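Ctr9 protein (Myceliophthora thermophila, PDB 6AF0) probably binds RNA polymerase II complexes, as the tetratricopeptide-repeat subunit of the Paf1 transcription elongation complex. Local coordinates at residues Ser45-Trp50 with Asn75-Asn80; Leu584-Glu589 with Glu599-Leu604; Leu271-Ala276 with Ile288-Lys293; Gly457-Trp462 with Ala474-Leu479. All blocks are in the same frame, centred on the assembly; numbering follows the deposited sequence.

Interaction 1 (Ser45-Trp50 with Asn75-Asn80)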
# COMPACT_ATOMS: atom_id res chain seq x y z
N SER A 45 10.86 22.78 75.41
CA SER A 45 12.24 22.62 74.98
C SER A 45 12.62 23.60 73.87
O SER A 45 11.80 23.89 72.99
CB SER A 45 12.56 21.18 74.53
OG SER A 45 12.83 20.31 75.62
N PRO A 46 13.85 24.11 73.93
CA PRO A 46 14.38 24.96 72.88
C PRO A 46 14.44 24.24 71.55
O PRO A 46 14.26 23.03 71.49
CB PRO A 46 15.80 25.30 73.36
CG PRO A 46 15.79 25.04 74.83
CD PRO A 46 14.81 23.94 75.04
N ARG A 47 14.79 24.98 70.51
CA ARG A 47 14.50 24.59 69.13
C ARG A 47 15.66 23.91 68.42
O ARG A 47 15.45 23.16 67.48
CB ARG A 47 14.06 25.81 68.34
CG ARG A 47 13.57 26.96 69.23
CD ARG A 47 13.10 28.15 68.43
NE ARG A 47 12.96 29.36 69.25
CZ ARG A 47 13.91 30.27 69.45
NH1 ARG A 47 15.12 30.16 68.89
NH2 ARG A 47 13.66 31.32 70.22
N ILE A 48 16.88 24.19 68.84
CA ILE A 48 18.02 23.46 68.32
C ILE A 48 17.85 21.94 68.51
O ILE A 48 18.13 21.16 67.61
CB ILE A 48 19.34 23.93 68.96
CG1 ILE A 48 20.51 23.04 68.55
CG2 ILE A 48 19.25 23.94 70.48
CD1 ILE A 48 21.84 23.75 68.58
N TYR A 49 17.35 21.53 69.67
CA TYR A 49 17.24 20.11 69.98
C TYR A 49 16.24 19.43 69.05
O TYR A 49 16.53 18.39 68.50
CB TYR A 49 16.87 19.89 71.46
CG TYR A 49 17.92 20.42 72.42
CD1 TYR A 49 19.17 19.81 72.51
CD2 TYR A 49 17.66 21.54 73.22
CE1 TYR A 49 20.14 20.30 73.37
CE2 TYR A 49 18.63 22.04 74.09
CZ TYR A 49 19.87 21.41 74.16
OH TYR A 49 20.84 21.86 75.00
N TRP A 50 15.07 20.04 68.90
CA TRP A 50 14.08 19.56 67.94
C TRP A 50 14.70 19.32 66.55
O TRP A 50 14.50 18.26 65.96
CB TRP A 50 12.97 20.58 67.73
CG TRP A 50 12.04 20.81 68.85
CD1 TRP A 50 12.15 21.76 69.80
CD2 TRP A 50 10.82 20.14 69.08
NE1 TRP A 50 11.08 21.71 70.65
CE2 TRP A 50 10.24 20.71 70.22
CE3 TRP A 50 10.16 19.08 68.46
CZ2 TRP A 50 9.05 20.27 70.75
CZ3 TRP A 50 8.99 18.65 68.98
CH2 TRP A 50 8.44 19.24 70.11
N ASN A 75 4.10 23.72 66.38
CA ASN A 75 2.96 24.16 67.19
C ASN A 75 3.34 24.54 68.61
O ASN A 75 2.64 25.32 69.24
CB ASN A 75 1.84 23.12 67.19
CG ASN A 75 0.75 23.45 66.18
OD1 ASN A 75 -0.42 23.46 66.54
ND2 ASN A 75 1.13 23.74 64.93
N VAL A 76 4.45 24.02 69.10
CA VAL A 76 4.89 24.30 70.47
C VAL A 76 5.50 25.70 70.57
O VAL A 76 5.48 26.33 71.62
CB VAL A 76 5.88 23.23 70.99
CG1 VAL A 76 6.57 23.65 72.29
CG2 VAL A 76 5.15 21.91 71.20
N LEU A 77 6.04 26.18 69.46
CA LEU A 77 6.71 27.48 69.42
C LEU A 77 5.94 28.47 68.55
O LEU A 77 6.54 29.21 67.77
CB LEU A 77 8.13 27.30 68.86
CG LEU A 77 9.26 26.81 69.78
CD1 LEU A 77 8.81 25.96 70.97
CD2 LEU A 77 10.26 26.05 68.94
N GLN A 78 4.61 28.50 68.68
CA GLN A 78 3.78 29.33 67.79
C GLN A 78 3.93 30.83 68.07
O GLN A 78 3.72 31.67 67.19
CB GLN A 78 2.30 28.92 67.83
CG GLN A 78 1.67 28.94 66.44
CD GLN A 78 0.16 28.98 66.45
OE1 GLN A 78 -0.47 29.17 67.50
NE2 GLN A 78 -0.43 28.82 65.26
N GLY A 79 4.32 31.15 69.30
CA GLY A 79 4.55 32.54 69.69
C GLY A 79 5.68 33.19 68.92
O GLY A 79 5.52 34.29 68.38
N ASN A 80 6.82 32.51 68.88
CA ASN A 80 8.01 32.99 68.19
C ASN A 80 8.16 32.37 66.80
O ASN A 80 8.04 31.17 66.67
CB ASN A 80 9.24 32.69 69.05
CG ASN A 80 10.53 33.13 68.40
OD1 ASN A 80 10.53 33.76 67.35
ND2 ASN A 80 11.63 32.82 69.04

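Interaction 2 (Leu584-Glu589 with Glu599-Leu604)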
# COMPACT_ATOMS: atom_id res chain seq x y z
N LEU A 584 -1.29 -26.32 -20.17
CA LEU A 584 -0.22 -26.76 -21.06
C LEU A 584 -0.73 -27.08 -22.47
O LEU A 584 -0.09 -26.73 -23.47
CB LEU A 584 0.49 -27.98 -20.48
CG LEU A 584 1.61 -28.54 -21.36
CD1 LEU A 584 2.76 -27.55 -21.50
CD2 LEU A 584 2.12 -29.85 -20.81
N GLY A 585 -1.89 -27.73 -22.54
CA GLY A 585 -2.55 -28.03 -23.82
C GLY A 585 -2.96 -26.78 -24.54
O GLY A 585 -2.77 -26.64 -25.76
N ARG A 586 -3.52 -25.86 -23.77
CA ARG A 586 -3.89 -24.54 -24.25
C ARG A 586 -2.71 -23.76 -24.79
O ARG A 586 -2.85 -23.03 -25.76
CB ARG A 586 -4.53 -23.73 -23.12
CG ARG A 586 -5.29 -22.51 -23.60
CD ARG A 586 -6.54 -22.91 -24.34
NE ARG A 586 -7.13 -21.79 -25.05
CZ ARG A 586 -6.81 -21.43 -26.28
NH1 ARG A 586 -5.88 -22.08 -26.94
NH2 ARG A 586 -7.44 -20.41 -26.84
N SER A 587 -1.57 -23.89 -24.13
CA SER A 587 -0.35 -23.20 -24.51
C SER A 587 0.19 -23.78 -25.80
O SER A 587 0.54 -23.03 -26.71
CB SER A 587 0.71 -23.31 -23.42
OG SER A 587 1.77 -22.42 -23.68
N TYR A 588 0.24 -25.10 -25.86
CA TYR A 588 0.60 -25.81 -27.11
C TYR A 588 -0.28 -25.34 -28.26
O TYR A 588 0.18 -24.97 -29.32
CB TYR A 588 0.40 -27.33 -26.96
CG TYR A 588 1.51 -28.07 -26.23
CD1 TYR A 588 2.85 -27.74 -26.42
CD2 TYR A 588 1.21 -29.13 -25.37
CE1 TYR A 588 3.87 -28.42 -25.76
CE2 TYR A 588 2.23 -29.82 -24.71
CZ TYR A 588 3.55 -29.47 -24.92
OH TYR A 588 4.57 -30.14 -24.27
N GLU A 589 -1.56 -25.37 -28.02
CA GLU A 589 -2.51 -24.83 -28.96
C GLU A 589 -2.20 -23.40 -29.42
O GLU A 589 -2.29 -23.10 -30.62
CB GLU A 589 -3.86 -24.82 -28.29
CG GLU A 589 -4.96 -25.31 -29.18
CD GLU A 589 -6.26 -25.28 -28.46
OE1 GLU A 589 -6.31 -25.69 -27.28
OE2 GLU A 589 -7.22 -24.82 -29.10
N GLU A 599 -3.03 -34.36 -27.93
CA GLU A 599 -2.62 -35.52 -27.14
C GLU A 599 -2.58 -35.19 -25.63
O GLU A 599 -2.92 -36.02 -24.79
CB GLU A 599 -1.30 -36.13 -27.64
CG GLU A 599 -0.03 -35.70 -26.90
CD GLU A 599 1.22 -36.41 -27.40
OE1 GLU A 599 1.21 -36.91 -28.55
OE2 GLU A 599 2.23 -36.47 -26.65
N THR A 600 -2.20 -33.97 -25.28
CA THR A 600 -2.15 -33.61 -23.87
C THR A 600 -3.55 -33.48 -23.28
O THR A 600 -3.81 -33.96 -22.18
CB THR A 600 -1.37 -32.30 -23.61
OG1 THR A 600 -2.16 -31.19 -24.01
CG2 THR A 600 -0.06 -32.25 -24.34
N TYR A 601 -4.45 -32.81 -24.03
CA TYR A 601 -5.86 -32.73 -23.66
C TYR A 601 -6.42 -34.13 -23.47
O TYR A 601 -7.03 -34.44 -22.45
CB TYR A 601 -6.68 -32.03 -24.74
CG TYR A 601 -6.57 -30.52 -24.79
CD1 TYR A 601 -6.34 -29.76 -23.65
CD2 TYR A 601 -6.76 -29.83 -25.98
CE1 TYR A 601 -6.25 -28.38 -23.71
CE2 TYR A 601 -6.69 -28.46 -26.04
CZ TYR A 601 -6.42 -27.75 -24.92
OH TYR A 601 -6.34 -26.40 -25.03
N GLU A 602 -6.19 -34.98 -24.46
CA GLU A 602 -6.62 -36.36 -24.40
C GLU A 602 -6.06 -37.14 -23.21
O GLU A 602 -6.81 -37.86 -22.56
CB GLU A 602 -6.22 -37.07 -25.69
CG GLU A 602 -6.87 -36.45 -26.92
CD GLU A 602 -7.11 -37.45 -28.02
OE1 GLU A 602 -6.12 -38.00 -28.57
OE2 GLU A 602 -8.30 -37.68 -28.31
N GLN A 603 -4.77 -37.00 -22.93
CA GLN A 603 -4.16 -37.71 -21.80
C GLN A 603 -4.77 -37.25 -20.50
O GLN A 603 -5.07 -38.05 -19.63
CB GLN A 603 -2.66 -37.48 -21.76
CG GLN A 603 -1.96 -38.25 -20.65
CD GLN A 603 -1.97 -37.55 -19.29
OE1 GLN A 603 -2.47 -36.42 -19.15
NE2 GLN A 603 -1.40 -38.22 -18.29
N LEU A 604 -4.91 -35.94 -20.36
CA LEU A 604 -5.63 -35.34 -19.23
C LEU A 604 -7.05 -35.88 -19.13
O LEU A 604 -7.56 -36.08 -18.02
CB LEU A 604 -5.68 -33.82 -19.39
CG LEU A 604 -6.72 -33.11 -18.51
CD1 LEU A 604 -6.36 -33.27 -17.04
CD2 LEU A 604 -6.82 -31.64 -18.88

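Interaction 3 (Leu271-Ala276 with Ile288-Lys293)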
# COMPACT_ATOMS: atom_id res chain seq x y z
N LEU A 271 21.75 3.41 28.67
CA LEU A 271 20.89 3.87 27.60
C LEU A 271 21.71 4.32 26.42
O LEU A 271 21.25 4.27 25.27
CB LEU A 271 19.95 4.99 28.07
CG LEU A 271 18.97 4.58 29.16
CD1 LEU A 271 18.19 5.81 29.53
CD2 LEU A 271 18.04 3.44 28.74
N TYR A 272 22.92 4.78 26.71
CA TYR A 272 23.84 5.19 25.65
C TYR A 272 24.20 3.96 24.82
O TYR A 272 24.12 3.96 23.59
CB TYR A 272 25.10 5.84 26.22
CG TYR A 272 26.17 5.94 25.16
CD1 TYR A 272 26.21 7.02 24.31
CD2 TYR A 272 27.11 4.94 24.99
CE1 TYR A 272 27.17 7.11 23.33
CE2 TYR A 272 28.06 5.03 23.99
CZ TYR A 272 28.06 6.11 23.16
OH TYR A 272 29.00 6.23 22.17
N TYR A 273 24.58 2.91 25.53
CA TYR A 273 24.98 1.68 24.89
C TYR A 273 23.81 1.05 24.19
O TYR A 273 24.01 0.47 23.15
CB TYR A 273 25.61 0.70 25.89
CG TYR A 273 27.02 1.07 26.26
CD1 TYR A 273 28.06 0.91 25.35
CD2 TYR A 273 27.30 1.60 27.50
CE1 TYR A 273 29.35 1.26 25.70
CE2 TYR A 273 28.58 1.97 27.84
CZ TYR A 273 29.60 1.80 26.94
OH TYR A 273 30.87 2.15 27.30
N LEU A 274 22.61 1.14 24.76
CA LEU A 274 21.40 0.62 24.11
C LEU A 274 21.18 1.31 22.75
O LEU A 274 21.06 0.66 21.73
CB LEU A 274 20.18 0.81 25.02
CG LEU A 274 18.83 0.17 24.62
CD1 LEU A 274 18.94 -1.32 24.38
CD2 LEU A 274 17.75 0.40 25.68
N ASP A 275 21.16 2.63 22.76
CA ASP A 275 21.04 3.40 21.53
C ASP A 275 22.10 2.94 20.49
O ASP A 275 21.77 2.66 19.32
CB ASP A 275 21.18 4.87 21.90
CG ASP A 275 21.10 5.79 20.72
OD1 ASP A 275 20.00 6.01 20.14
OD2 ASP A 275 22.18 6.35 20.42
N ALA A 276 23.36 2.84 20.96
CA ALA A 276 24.50 2.36 20.15
C ALA A 276 24.26 0.96 19.56
O ALA A 276 24.64 0.69 18.43
CB ALA A 276 25.78 2.35 20.98
N ILE A 288 25.86 -7.81 20.35
CA ILE A 288 25.67 -8.53 21.61
C ILE A 288 26.51 -7.90 22.71
O ILE A 288 25.99 -7.64 23.78
CB ILE A 288 25.91 -10.05 21.53
CG1 ILE A 288 27.36 -10.36 21.11
CG2 ILE A 288 24.84 -10.68 20.63
CD1 ILE A 288 27.65 -11.82 20.79
N ARG A 289 27.78 -7.61 22.44
CA ARG A 289 28.62 -7.02 23.48
C ARG A 289 27.98 -5.73 24.00
O ARG A 289 27.77 -5.60 25.20
CB ARG A 289 30.06 -6.75 23.02
CG ARG A 289 30.82 -5.91 24.03
CD ARG A 289 32.34 -5.99 23.96
NE ARG A 289 32.87 -5.90 25.33
CZ ARG A 289 34.01 -5.32 25.68
NH1 ARG A 289 34.79 -4.76 24.75
NH2 ARG A 289 34.34 -5.31 26.98
N LEU A 290 27.67 -4.81 23.08
CA LEU A 290 26.98 -3.55 23.42
C LEU A 290 25.66 -3.71 24.22
O LEU A 290 25.34 -2.93 25.09
CB LEU A 290 26.63 -2.77 22.16
CG LEU A 290 27.77 -2.25 21.32
CD1 LEU A 290 27.22 -1.72 20.00
CD2 LEU A 290 28.51 -1.15 22.05
N TYR A 291 24.88 -4.73 23.89
CA TYR A 291 23.56 -4.88 24.49
C TYR A 291 23.64 -5.52 25.86
O TYR A 291 22.88 -5.16 26.74
CB TYR A 291 22.66 -5.74 23.59
CG TYR A 291 21.27 -5.94 24.14
CD1 TYR A 291 20.27 -4.99 23.94
CD2 TYR A 291 20.94 -7.08 24.84
CE1 TYR A 291 18.99 -5.17 24.45
CE2 TYR A 291 19.66 -7.28 25.35
CZ TYR A 291 18.70 -6.33 25.15
OH TYR A 291 17.45 -6.56 25.68
N LYS A 292 24.53 -6.49 26.00
CA LYS A 292 24.73 -7.18 27.28
C LYS A 292 25.42 -6.18 28.22
O LYS A 292 25.09 -6.05 29.42
CB LYS A 292 25.58 -8.46 27.13
CG LYS A 292 25.40 -9.20 25.81
CD LYS A 292 26.40 -10.35 25.62
CE LYS A 292 25.73 -11.72 25.77
NZ LYS A 292 24.98 -12.09 24.53
N LYS A 293 26.37 -5.45 27.65
CA LYS A 293 27.06 -4.40 28.37
C LYS A 293 26.09 -3.44 28.98
O LYS A 293 26.10 -3.18 30.18
CB LYS A 293 27.97 -3.61 27.44
CG LYS A 293 28.50 -2.34 28.08
CD LYS A 293 30.01 -2.20 27.92
CE LYS A 293 30.67 -1.81 29.23
NZ LYS A 293 32.13 -1.98 29.15

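Interaction 4 (Gly457-Trp462 with Ala474-Leu479)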
# COMPACT_ATOMS: atom_id res chain seq x y z
N GLY A 457 3.89 1.97 -2.06
CA GLY A 457 4.59 2.77 -1.07
C GLY A 457 5.52 1.91 -0.23
O GLY A 457 6.58 2.37 0.19
N VAL A 458 5.11 0.67 0.03
CA VAL A 458 5.96 -0.32 0.65
C VAL A 458 7.11 -0.72 -0.27
O VAL A 458 8.21 -1.00 0.20
CB VAL A 458 5.16 -1.58 1.02
CG1 VAL A 458 6.07 -2.73 1.40
CG2 VAL A 458 4.21 -1.28 2.17
N ARG A 459 6.87 -0.77 -1.57
CA ARG A 459 7.94 -1.06 -2.52
C ARG A 459 8.97 0.05 -2.53
O ARG A 459 10.17 -0.21 -2.58
CB ARG A 459 7.40 -1.28 -3.93
CG ARG A 459 7.09 -2.73 -4.22
CD ARG A 459 6.47 -2.90 -5.60
NE ARG A 459 6.67 -4.25 -6.11
CZ ARG A 459 6.67 -4.59 -7.39
NH1 ARG A 459 6.88 -5.86 -7.73
NH2 ARG A 459 6.47 -3.69 -8.35
N SER A 460 8.50 1.29 -2.47
CA SER A 460 9.36 2.46 -2.30
C SER A 460 10.27 2.31 -1.07
O SER A 460 11.44 2.70 -1.11
CB SER A 460 8.50 3.70 -2.13
OG SER A 460 7.33 3.60 -2.92
N ALA A 461 9.72 1.74 -0.00
CA ALA A 461 10.47 1.46 1.23
C ALA A 461 11.59 0.45 1.02
O ALA A 461 12.65 0.54 1.64
CB ALA A 461 9.54 0.99 2.34
N TRP A 462 11.35 -0.53 0.16
CA TRP A 462 12.39 -1.49 -0.18
C TRP A 462 13.44 -0.82 -1.06
O TRP A 462 14.59 -1.24 -1.11
CB TRP A 462 11.81 -2.69 -0.93
CG TRP A 462 10.67 -3.44 -0.28
CD1 TRP A 462 9.96 -3.08 0.83
CD2 TRP A 462 10.09 -4.66 -0.74
NE1 TRP A 462 8.99 -4.01 1.09
CE2 TRP A 462 9.05 -4.99 0.14
CE3 TRP A 462 10.37 -5.52 -1.81
CZ2 TRP A 462 8.27 -6.14 -0.01
CZ3 TRP A 462 9.60 -6.66 -1.96
CH2 TRP A 462 8.57 -6.95 -1.07
N ALA A 474 4.55 -12.31 0.62
CA ALA A 474 3.13 -12.06 0.80
C ALA A 474 2.65 -10.75 0.15
O ALA A 474 1.60 -10.74 -0.51
CB ALA A 474 2.80 -12.06 2.28
N VAL A 475 3.40 -9.67 0.34
CA VAL A 475 3.07 -8.36 -0.25
C VAL A 475 3.11 -8.42 -1.77
O VAL A 475 2.25 -7.83 -2.44
CB VAL A 475 4.05 -7.26 0.20
CG1 VAL A 475 3.84 -5.97 -0.58
CG2 VAL A 475 3.92 -6.98 1.69
N LEU A 476 4.12 -9.09 -2.30
CA LEU A 476 4.28 -9.23 -3.75
C LEU A 476 3.15 -10.04 -4.40
O LEU A 476 2.65 -9.69 -5.47
CB LEU A 476 5.62 -9.89 -4.07
CG LEU A 476 6.84 -8.99 -3.95
CD1 LEU A 476 8.11 -9.82 -3.89
CD2 LEU A 476 6.89 -8.00 -5.11
N LEU A 477 2.76 -11.12 -3.74
CA LEU A 477 1.70 -11.99 -4.21
C LEU A 477 0.35 -11.30 -4.24
O LEU A 477 -0.41 -11.44 -5.20
CB LEU A 477 1.59 -13.21 -3.32
CG LEU A 477 2.82 -14.10 -3.25
CD1 LEU A 477 2.50 -15.29 -2.35
CD2 LEU A 477 3.24 -14.56 -4.65
N ASN A 478 0.04 -10.59 -3.17
CA ASN A 478 -1.19 -9.82 -3.09
C ASN A 478 -1.22 -8.79 -4.21
O ASN A 478 -2.16 -8.72 -5.01
CB ASN A 478 -1.31 -9.15 -1.71
CG ASN A 478 -1.73 -10.13 -0.61
OD1 ASN A 478 -2.14 -11.27 -0.88
ND2 ASN A 478 -1.66 -9.67 0.62
N LEU A 479 -0.15 -8.02 -4.27
CA LEU A 479 0.01 -6.98 -5.26
C LEU A 479 -0.07 -7.53 -6.68
O LEU A 479 -0.45 -6.83 -7.61
CB LEU A 479 1.36 -6.32 -5.05
CG LEU A 479 1.53 -4.91 -5.59
CD1 LEU A 479 0.59 -3.98 -4.85
CD2 LEU A 479 2.97 -4.48 -5.39

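Interaction 1 (Ser45-Trp50 with Asn75-Asn80)
Val-76 makes the first contact, near the end of helix 63-76. Its CG2 methyl lies 4.3 Å from CZ2 of Trp-50, an apolar touch at the six-membered part of the indole. The indole NE1 turns to its own segment and donates a hydrogen bond to Ser-45 O at 3.3 Å. That oxygen lies in the ring plane, but the indole nitrogen sits above the plane of the Ser-45 carbonyl. Leu-77 follows, the first residue to leave helical geometry. Its CG stands anti to the carbonyl carbon (chi1 -81°), and its two methyls divide the work. CD2 packs on the aliphatic stem of Arg-47, 3.4 Å from Arg-47 CG, while CD1 comes 4.2 Å from Ser-45 O. Asn-80 closes the segment. Its amide plane is nearly perpendicular to the guanidinium of Arg-47. ND2 is modelled beside Arg-47 NH2, but both are donors and the pair is no hydrogen bond, so its closeness is doubtful. Asn-80 OD1 accepts instead from Arg-82 N, an Asx-turn bond leading into helix 82-101. The contact joins the start of helix 47-59 to the end of helix 63-76 and the turn after it. Its cohesion across the segments is therefore apolar, and the polar bonds serve the local turns.

Interaction 2 (Leu584-Glu589 with Glu599-Leu604)
Gly-585 and Thr-600 mark the tight centre, where the two helices come within 5.6 Å, CA to CA. With no side chain on Gly-585, Thr-600 OG1 lies 3.2 Å from its CA and the ring of Tyr-601 comes up against the same backbone. Thr-600 OG1 itself bonds to Ala-597 O. Tyr-601 has CG anti to the carbonyl carbon (chi1 -77°), which carries its ring across to the other helix. There its OH donates a hydrogen bond to Glu-589 OE1, which lies in the ring plane. The carboxylate stands almost perpendicular to the ring; the modelled bond length is doubtful. A smaller contact joins partly exposed residues: a Tyr-588 ring edge meets Thr-600 CG2, CE2 at 3.4 Å. Glu-599, Glu-602 and Gln-603 are exposed and take no part. The axes run antiparallel at 165° and 9.0 Å apart. This is the helix pair of a predicted TPR repeat, with Gly-585 at the consensus small position of the first helix and Tyr-601 at the consensus aromatic position of the second. Helix 612-625 lies against Tyr-601, and its Arg-617 makes a salt bridge with Glu-589 OE2. Helix 547-566 packs on Leu-584 and Ser-587, and the Arg-586 guanidinium hydrogen-bonds to the backbone of another protein's chain.

Interaction 3 (Leu271-Ala276 with Ile288-Lys293)
Leu-290 is the main bump of helix 285-305. It enters the hollow between Tyr-273 and Ala-276, residues one turn apart on helix 263-279. Its two methyls part to fill both sides. CD2 abuts the edge of the Tyr-273 ring, 3.9 Å from Tyr-273 CD1, and the two side chains cross at about a right angle. Leu-290 CD1 turns to Ala-276, 4.4 Å from its CB and 3.9 Å from its carbonyl O. The small Ala-276 leaves room for this branch. The Tyr-273 ring is a bump in its turn. Its CG stands anti to the carbonyl carbon (chi1 -77°), and the ring leans toward helix 285-305, where Lys-293 roofs one face. Lys-293 CG sits 4.1 Å from the ring centroid and 7° off its normal, a CH-pi contact, and CD continues over the ring to 4.1 Å from CZ. Tyr-272 CD2 lies over the opposite face, so the ring is sandwiched. The two helices form an antiparallel helical hairpin, of the kind that is repeated in TPR proteins. Their axes are 8.2 Å apart and their directions differ by 152°. Further round the hairpin, Leu-274 and Tyr-291 lie side by side and point the same way, with Leu-274 CD1 3.9 Å from Tyr-291 CE1. An apolar side chain of another protein chain also packs on Leu-274. The Tyr-291 ring reaches on to Tyr-319 and Ser-322 of helix 310-322. The hydroxyl of Tyr-273 is hydrogen-bonded to Lys-249 NZ of helix 245-258.

Interaction 4 (Gly457-Trp462 with Ala474-Leu479)
Trp-462 and Leu-476 are brought together by matching first torsions. Each has CG anti to its carbonyl carbon (chi1 -55° and -77°), so each side chain leans out across the gap between the helices. The far end of the indole meets the head of the leucine. Trp-462 CH2 lies 3.9 Å from Leu-476 CG, and Leu-476 CD1 sits at the ring edge, in the plane of the indole and 4.0 Å from CZ3. Arg-459 takes a different course. Its chain is extended from CG to NE and reaches the two leucines with its guanidinium. One face of that group lies on Leu-479 CD2, 3.8 Å from NE. At its edge, in plane, NH1 is 3.4 Å from Leu-476 CD2. The two methyls thus hold the flat group on a face and an edge. Glu-456 offers it a weak, long ion pair. Deeper in, Val-458 CG1 touches Val-475 CG1 at 4.4 Å, and Val-475 CB also lies near Trp-462 CZ2. The helix axes stay 11.6 Å apart and their directions differ by 141°. Large side chains fill this wide spacing, and apart from the arginine the groups that meet across it are apolar. It joins two successive helices, 445-463 and 473-484, in the middle of the helical-repeat region. Helix 488-504 packs on Arg-459 and Leu-476, and helix 418-435 meets Val-475 through Ile-422. Another protein chain lays an aromatic side chain on Val-475 and hydrogen-bonds to Ala-474 O.

Overall arrangement
The four contacts follow one another along the chain in the order 1, 3, 4, 2, and each joins a pair of successive helices. Interaction 1 lies nearest the N-terminus. Its centre is about 55 Å from that of interaction 3. Interactions 3 and 4 are about 33 Å apart between centres, and 4 and 2 about 35 Å. Interactions 1 and 2, on opposite sides of the chain's centre, are about 110 Å apart. None touches another or shares a helix with it. Neighbouring helices thus pack locally all along this elongated helical-repeat portion of a longer protein, closely in 2 and 3 and more widely in 4. A chain of another protein reaches each of interactions 2, 3 and 4, consistent with a long scaffold for partner subunits.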